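Local coordinates for protein beta-xylosidase (Uncultured organism, PDB 4MLG) that probably hydrolyses xylo-oligosaccharides to release xylose, as a calcium-containing beta-xylosidase of glycoside hydrolase family 43 with a beta-propeller fold, at residues D136-Y150 / E223-F236. Sequence-based numbering, arbitrary orientation.
Sequences DPCIWPDKDGEYYMY and EASWMHYYNGKYYF
Met227 lies across the indole of Trp140 at about a right angle. Its CG sits over one face, 3.8 Å from the centroid of the five-membered ring. The chain then bends at chi2 (76°) and chi3 (64°), carrying CE over a face of Tyr150, 3.5 Å from Tyr150 CZ. One methionine thus makes CH-pi contacts with two rings. The far end of the indole rests on Tyr229, with Trp140 CH2 3.6 Å from Tyr229 CB. Cys138 SG lies 3.9 Å from Trp226 CE3.

Trp140 NE1 donates to Asp142 OD1 (3.2 Å), nearly in the ring plane. Tyr234 OH also donates to this OD1, with carboxylate and phenol ring 9° from coplanar. Asp144 N donates to OD2. Lys143, extended beyond CG, reaches Tyr229 OH with NZ (3.1 Å).

At the other end, Ala224 N donates to the anti lone pair of Asp136 OD2 (3.1 Å). Asp136 also touches Asp85 and His274 of the calcium site.

Strands 138-141 and 223-230 are the innermost of two neighbouring blades; their axes approach to 6.8 Å and run nearly parallel. Mainly side chains join them: an apolar centre between polar ends, with three donors fixing the Asp142 carboxylate and probably favouring its charged form.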
# COMPACT_ATOMS: atom_id res chain seq x y z
N ASP A 136 0.20 -0.23 15.40
CA ASP A 136 0.04 -0.77 16.75
C ASP A 136 -0.42 -2.23 16.80
O ASP A 136 -1.49 -2.52 17.33
CB ASP A 136 -0.91 0.11 17.58
CG ASP A 136 -0.25 1.39 18.06
OD1 ASP A 136 0.86 1.70 17.57
OD2 ASP A 136 -0.84 2.08 18.91
N PRO A 137 0.39 -3.15 16.25
CA PRO A 137 -0.00 -4.56 16.27
C PRO A 137 0.23 -5.20 17.63
O PRO A 137 1.15 -4.82 18.36
CB PRO A 137 0.94 -5.19 15.25
CG PRO A 137 2.16 -4.36 15.32
CD PRO A 137 1.68 -2.95 15.57
N CYS A 138 -0.63 -6.16 17.97
CA CYS A 138 -0.47 -6.95 19.18
C CYS A 138 -0.63 -8.42 18.82
O CYS A 138 -1.65 -8.82 18.25
CB CYS A 138 -1.52 -6.55 20.22
SG CYS A 138 -1.72 -7.73 21.58
N ILE A 139 0.36 -9.24 19.15
CA ILE A 139 0.32 -10.65 18.79
C ILE A 139 -0.01 -11.53 19.99
O ILE A 139 0.75 -11.59 20.95
CB ILE A 139 1.64 -11.12 18.16
CG1 ILE A 139 2.18 -10.06 17.20
CG2 ILE A 139 1.44 -12.45 17.45
CD1 ILE A 139 1.27 -9.80 16.02
N TRP A 140 -1.15 -12.21 19.91
CA TRP A 140 -1.66 -12.99 21.03
C TRP A 140 -1.65 -14.50 20.79
O TRP A 140 -2.37 -15.00 19.93
CB TRP A 140 -3.08 -12.52 21.39
CG TRP A 140 -3.78 -13.42 22.35
CD1 TRP A 140 -4.90 -14.16 22.10
CD2 TRP A 140 -3.42 -13.68 23.70
NE1 TRP A 140 -5.26 -14.87 23.23
CE2 TRP A 140 -4.36 -14.59 24.22
CE3 TRP A 140 -2.38 -13.24 24.53
CZ2 TRP A 140 -4.30 -15.06 25.53
CZ3 TRP A 140 -2.32 -13.71 25.83
CH2 TRP A 140 -3.28 -14.61 26.32
N PRO A 141 -0.81 -15.22 21.55
CA PRO A 141 -0.76 -16.69 21.50
C PRO A 141 -1.95 -17.29 22.23
O PRO A 141 -1.86 -17.57 23.43
CB PRO A 141 0.54 -17.02 22.24
CG PRO A 141 1.29 -15.73 22.36
CD PRO A 141 0.24 -14.67 22.42
N ASP A 142 -3.06 -17.49 21.52
CA ASP A 142 -4.28 -18.00 22.13
C ASP A 142 -4.14 -19.46 22.54
O ASP A 142 -3.26 -20.17 22.07
CB ASP A 142 -5.46 -17.83 21.17
CG ASP A 142 -6.80 -18.05 21.84
OD1 ASP A 142 -7.41 -17.06 22.30
OD2 ASP A 142 -7.25 -19.21 21.92
N LYS A 143 -5.03 -19.90 23.43
CA LYS A 143 -5.01 -21.26 23.94
C LYS A 143 -5.39 -22.30 22.89
O LYS A 143 -5.15 -23.50 23.08
CB LYS A 143 -5.95 -21.38 25.15
CG LYS A 143 -7.38 -20.94 24.86
CD LYS A 143 -8.26 -21.10 26.09
CE LYS A 143 -9.69 -20.67 25.81
NZ LYS A 143 -10.57 -20.86 27.00
N ASP A 144 -5.97 -21.86 21.78
CA ASP A 144 -6.37 -22.78 20.72
C ASP A 144 -5.19 -23.26 19.88
O ASP A 144 -5.34 -24.10 19.00
CB ASP A 144 -7.46 -22.17 19.83
CG ASP A 144 -7.04 -20.85 19.20
OD1 ASP A 144 -5.85 -20.49 19.29
OD2 ASP A 144 -7.91 -20.18 18.61
N GLY A 145 -4.01 -22.70 20.15
CA GLY A 145 -2.80 -23.07 19.44
C GLY A 145 -2.44 -22.09 18.35
O GLY A 145 -1.32 -22.11 17.83
N GLU A 146 -3.39 -21.23 17.99
CA GLU A 146 -3.17 -20.24 16.94
C GLU A 146 -2.62 -18.93 17.50
O GLU A 146 -2.67 -18.69 18.70
CB GLU A 146 -4.46 -19.98 16.17
CG GLU A 146 -5.12 -21.23 15.59
CD GLU A 146 -4.33 -21.84 14.44
OE1 GLU A 146 -3.46 -21.14 13.87
OE2 GLU A 146 -4.60 -23.01 14.09
N TYR A 147 -2.11 -18.09 16.61
CA TYR A 147 -1.60 -16.77 17.00
C TYR A 147 -2.40 -15.68 16.30
O TYR A 147 -2.54 -15.68 15.08
CB TYR A 147 -0.12 -16.65 16.65
CG TYR A 147 0.81 -17.39 17.59
CD1 TYR A 147 1.73 -16.71 18.37
CD2 TYR A 147 0.77 -18.78 17.68
CE1 TYR A 147 2.58 -17.38 19.23
CE2 TYR A 147 1.61 -19.46 18.54
CZ TYR A 147 2.52 -18.76 19.31
OH TYR A 147 3.36 -19.44 20.16
N TYR A 148 -2.92 -14.74 17.08
CA TYR A 148 -3.78 -13.68 16.55
C TYR A 148 -3.12 -12.31 16.64
O TYR A 148 -2.44 -12.00 17.62
CB TYR A 148 -5.13 -13.67 17.28
CG TYR A 148 -5.91 -14.96 17.16
CD1 TYR A 148 -6.85 -15.14 16.15
CD2 TYR A 148 -5.70 -16.01 18.05
CE1 TYR A 148 -7.56 -16.32 16.04
CE2 TYR A 148 -6.41 -17.19 17.94
CZ TYR A 148 -7.34 -17.34 16.94
OH TYR A 148 -8.05 -18.52 16.83
N MET A 149 -3.33 -11.49 15.61
CA MET A 149 -2.84 -10.11 15.61
C MET A 149 -3.98 -9.13 15.82
O MET A 149 -5.00 -9.20 15.15
CB MET A 149 -2.11 -9.77 14.31
CG MET A 149 -1.79 -8.28 14.16
SD MET A 149 -1.13 -7.79 12.56
CE MET A 149 0.52 -8.49 12.64
N TYR A 150 -3.79 -8.21 16.77
CA TYR A 150 -4.74 -7.13 16.98
C TYR A 150 -4.07 -5.81 16.64
O TYR A 150 -3.05 -5.46 17.23
CB TYR A 150 -5.24 -7.12 18.43
CG TYR A 150 -5.91 -8.41 18.85
CD1 TYR A 150 -7.28 -8.57 18.72
CD2 TYR A 150 -5.17 -9.46 19.36
CE1 TYR A 150 -7.90 -9.74 19.09
CE2 TYR A 150 -5.78 -10.64 19.73
CZ TYR A 150 -7.14 -10.78 19.60
OH TYR A 150 -7.75 -11.96 19.97
N GLU A 223 -6.22 3.49 19.99
CA GLU A 223 -4.99 2.78 19.63
C GLU A 223 -4.51 1.89 20.77
O GLU A 223 -5.22 1.69 21.76
CB GLU A 223 -3.88 3.78 19.27
CG GLU A 223 -3.42 4.63 20.44
CD GLU A 223 -2.26 5.53 20.09
OE1 GLU A 223 -1.97 5.70 18.89
OE2 GLU A 223 -1.63 6.07 21.03
N ALA A 224 -3.30 1.35 20.62
CA ALA A 224 -2.64 0.54 21.64
C ALA A 224 -3.40 -0.73 22.03
O ALA A 224 -3.69 -0.95 23.20
CB ALA A 224 -2.34 1.38 22.88
N SER A 225 -3.71 -1.56 21.04
CA SER A 225 -4.39 -2.83 21.30
C SER A 225 -3.52 -3.77 22.13
O SER A 225 -2.32 -3.89 21.90
CB SER A 225 -4.77 -3.51 19.98
OG SER A 225 -5.84 -2.84 19.34
N TRP A 226 -4.14 -4.44 23.10
CA TRP A 226 -3.46 -5.47 23.87
C TRP A 226 -4.44 -6.52 24.38
O TRP A 226 -5.59 -6.20 24.70
CB TRP A 226 -2.69 -4.85 25.05
CG TRP A 226 -1.83 -5.85 25.77
CD1 TRP A 226 -2.16 -6.55 26.89
CD2 TRP A 226 -0.51 -6.27 25.41
NE1 TRP A 226 -1.12 -7.37 27.26
CE2 TRP A 226 -0.09 -7.22 26.37
CE3 TRP A 226 0.37 -5.92 24.38
CZ2 TRP A 226 1.16 -7.83 26.32
CZ3 TRP A 226 1.61 -6.53 24.33
CH2 TRP A 226 1.99 -7.48 25.29
N MET A 227 -3.99 -7.77 24.44
CA MET A 227 -4.85 -8.88 24.84
C MET A 227 -4.12 -9.80 25.81
O MET A 227 -3.00 -10.23 25.54
CB MET A 227 -5.28 -9.67 23.61
CG MET A 227 -6.18 -10.86 23.91
SD MET A 227 -7.87 -10.38 24.29
CE MET A 227 -8.37 -9.67 22.72
N HIS A 228 -4.77 -10.12 26.93
CA HIS A 228 -4.23 -11.11 27.86
C HIS A 228 -5.33 -11.98 28.46
O HIS A 228 -6.52 -11.76 28.21
CB HIS A 228 -3.37 -10.45 28.95
CG HIS A 228 -4.17 -9.78 30.03
ND1 HIS A 228 -4.45 -8.43 30.02
CD2 HIS A 228 -4.71 -10.27 31.17
CE1 HIS A 228 -5.15 -8.13 31.10
NE2 HIS A 228 -5.32 -9.22 31.81
N TYR A 229 -4.93 -12.97 29.24
CA TYR A 229 -5.85 -13.99 29.73
C TYR A 229 -5.68 -14.22 31.23
O TYR A 229 -4.59 -14.56 31.69
CB TYR A 229 -5.62 -15.29 28.96
CG TYR A 229 -6.72 -16.32 29.11
CD1 TYR A 229 -7.92 -16.19 28.43
CD2 TYR A 229 -6.54 -17.44 29.91
CE1 TYR A 229 -8.92 -17.14 28.55
CE2 TYR A 229 -7.53 -18.39 30.04
CZ TYR A 229 -8.72 -18.24 29.36
OH TYR A 229 -9.70 -19.19 29.49
N TYR A 230 -6.76 -14.03 31.98
CA TYR A 230 -6.72 -14.20 33.43
C TYR A 230 -8.00 -14.81 33.97
O TYR A 230 -9.10 -14.34 33.68
CB TYR A 230 -6.44 -12.86 34.12
CG TYR A 230 -6.75 -12.85 35.60
CD1 TYR A 230 -5.87 -13.40 36.52
CD2 TYR A 230 -7.93 -12.28 36.08
CE1 TYR A 230 -6.15 -13.39 37.88
CE2 TYR A 230 -8.22 -12.26 37.43
CZ TYR A 230 -7.33 -12.82 38.32
OH TYR A 230 -7.62 -12.80 39.67
N ASN A 231 -7.85 -15.87 34.76
CA ASN A 231 -8.96 -16.55 35.42
C ASN A 231 -10.05 -17.01 34.45
O ASN A 231 -11.24 -16.84 34.72
CB ASN A 231 -9.56 -15.65 36.51
CG ASN A 231 -10.18 -16.45 37.64
OD1 ASN A 231 -10.48 -17.63 37.49
ND2 ASN A 231 -10.37 -15.80 38.79
N GLY A 232 -9.64 -17.58 33.33
CA GLY A 232 -10.57 -18.09 32.34
C GLY A 232 -11.36 -17.01 31.63
O GLY A 232 -12.49 -17.24 31.20
N LYS A 233 -10.76 -15.83 31.49
CA LYS A 233 -11.44 -14.71 30.84
C LYS A 233 -10.47 -13.90 29.99
O LYS A 233 -9.29 -13.76 30.33
CB LYS A 233 -12.11 -13.82 31.88
CG LYS A 233 -13.30 -13.04 31.36
CD LYS A 233 -13.86 -12.11 32.43
CE LYS A 233 -14.21 -12.86 33.70
NZ LYS A 233 -14.71 -11.94 34.77
N TYR A 234 -10.96 -13.36 28.87
CA TYR A 234 -10.14 -12.53 27.99
C TYR A 234 -10.20 -11.06 28.41
O TYR A 234 -11.24 -10.57 28.85
CB TYR A 234 -10.59 -12.67 26.54
CG TYR A 234 -10.18 -13.97 25.88
CD1 TYR A 234 -9.03 -14.05 25.11
CD2 TYR A 234 -10.94 -15.13 26.04
CE1 TYR A 234 -8.66 -15.23 24.50
CE2 TYR A 234 -10.57 -16.31 25.44
CZ TYR A 234 -9.43 -16.36 24.67
OH TYR A 234 -9.05 -17.54 24.07
N TYR A 235 -9.08 -10.36 28.26
CA TYR A 235 -9.02 -8.95 28.59
C TYR A 235 -8.41 -8.15 27.44
O TYR A 235 -7.20 -8.19 27.23
CB TYR A 235 -8.21 -8.72 29.87
CG TYR A 235 -8.87 -9.21 31.13
CD1 TYR A 235 -9.67 -8.36 31.90
CD2 TYR A 235 -8.70 -10.52 31.57
CE1 TYR A 235 -10.27 -8.81 33.06
CE2 TYR A 235 -9.30 -10.97 32.73
CZ TYR A 235 -10.09 -10.11 33.47
OH TYR A 235 -10.69 -10.56 34.63
N PHE A 236 -9.25 -7.42 26.71
CA PHE A 236 -8.77 -6.55 25.65
C PHE A 236 -8.65 -5.12 26.15
O PHE A 236 -9.66 -4.44 26.34
CB PHE A 236 -9.69 -6.62 24.43
CG PHE A 236 -9.26 -5.72 23.30
CD1 PHE A 236 -8.23 -6.10 22.45
CD2 PHE A 236 -9.88 -4.50 23.09
CE1 PHE A 236 -7.83 -5.28 21.41
CE2 PHE A 236 -9.48 -3.67 22.05
CZ PHE A 236 -8.45 -4.07 21.21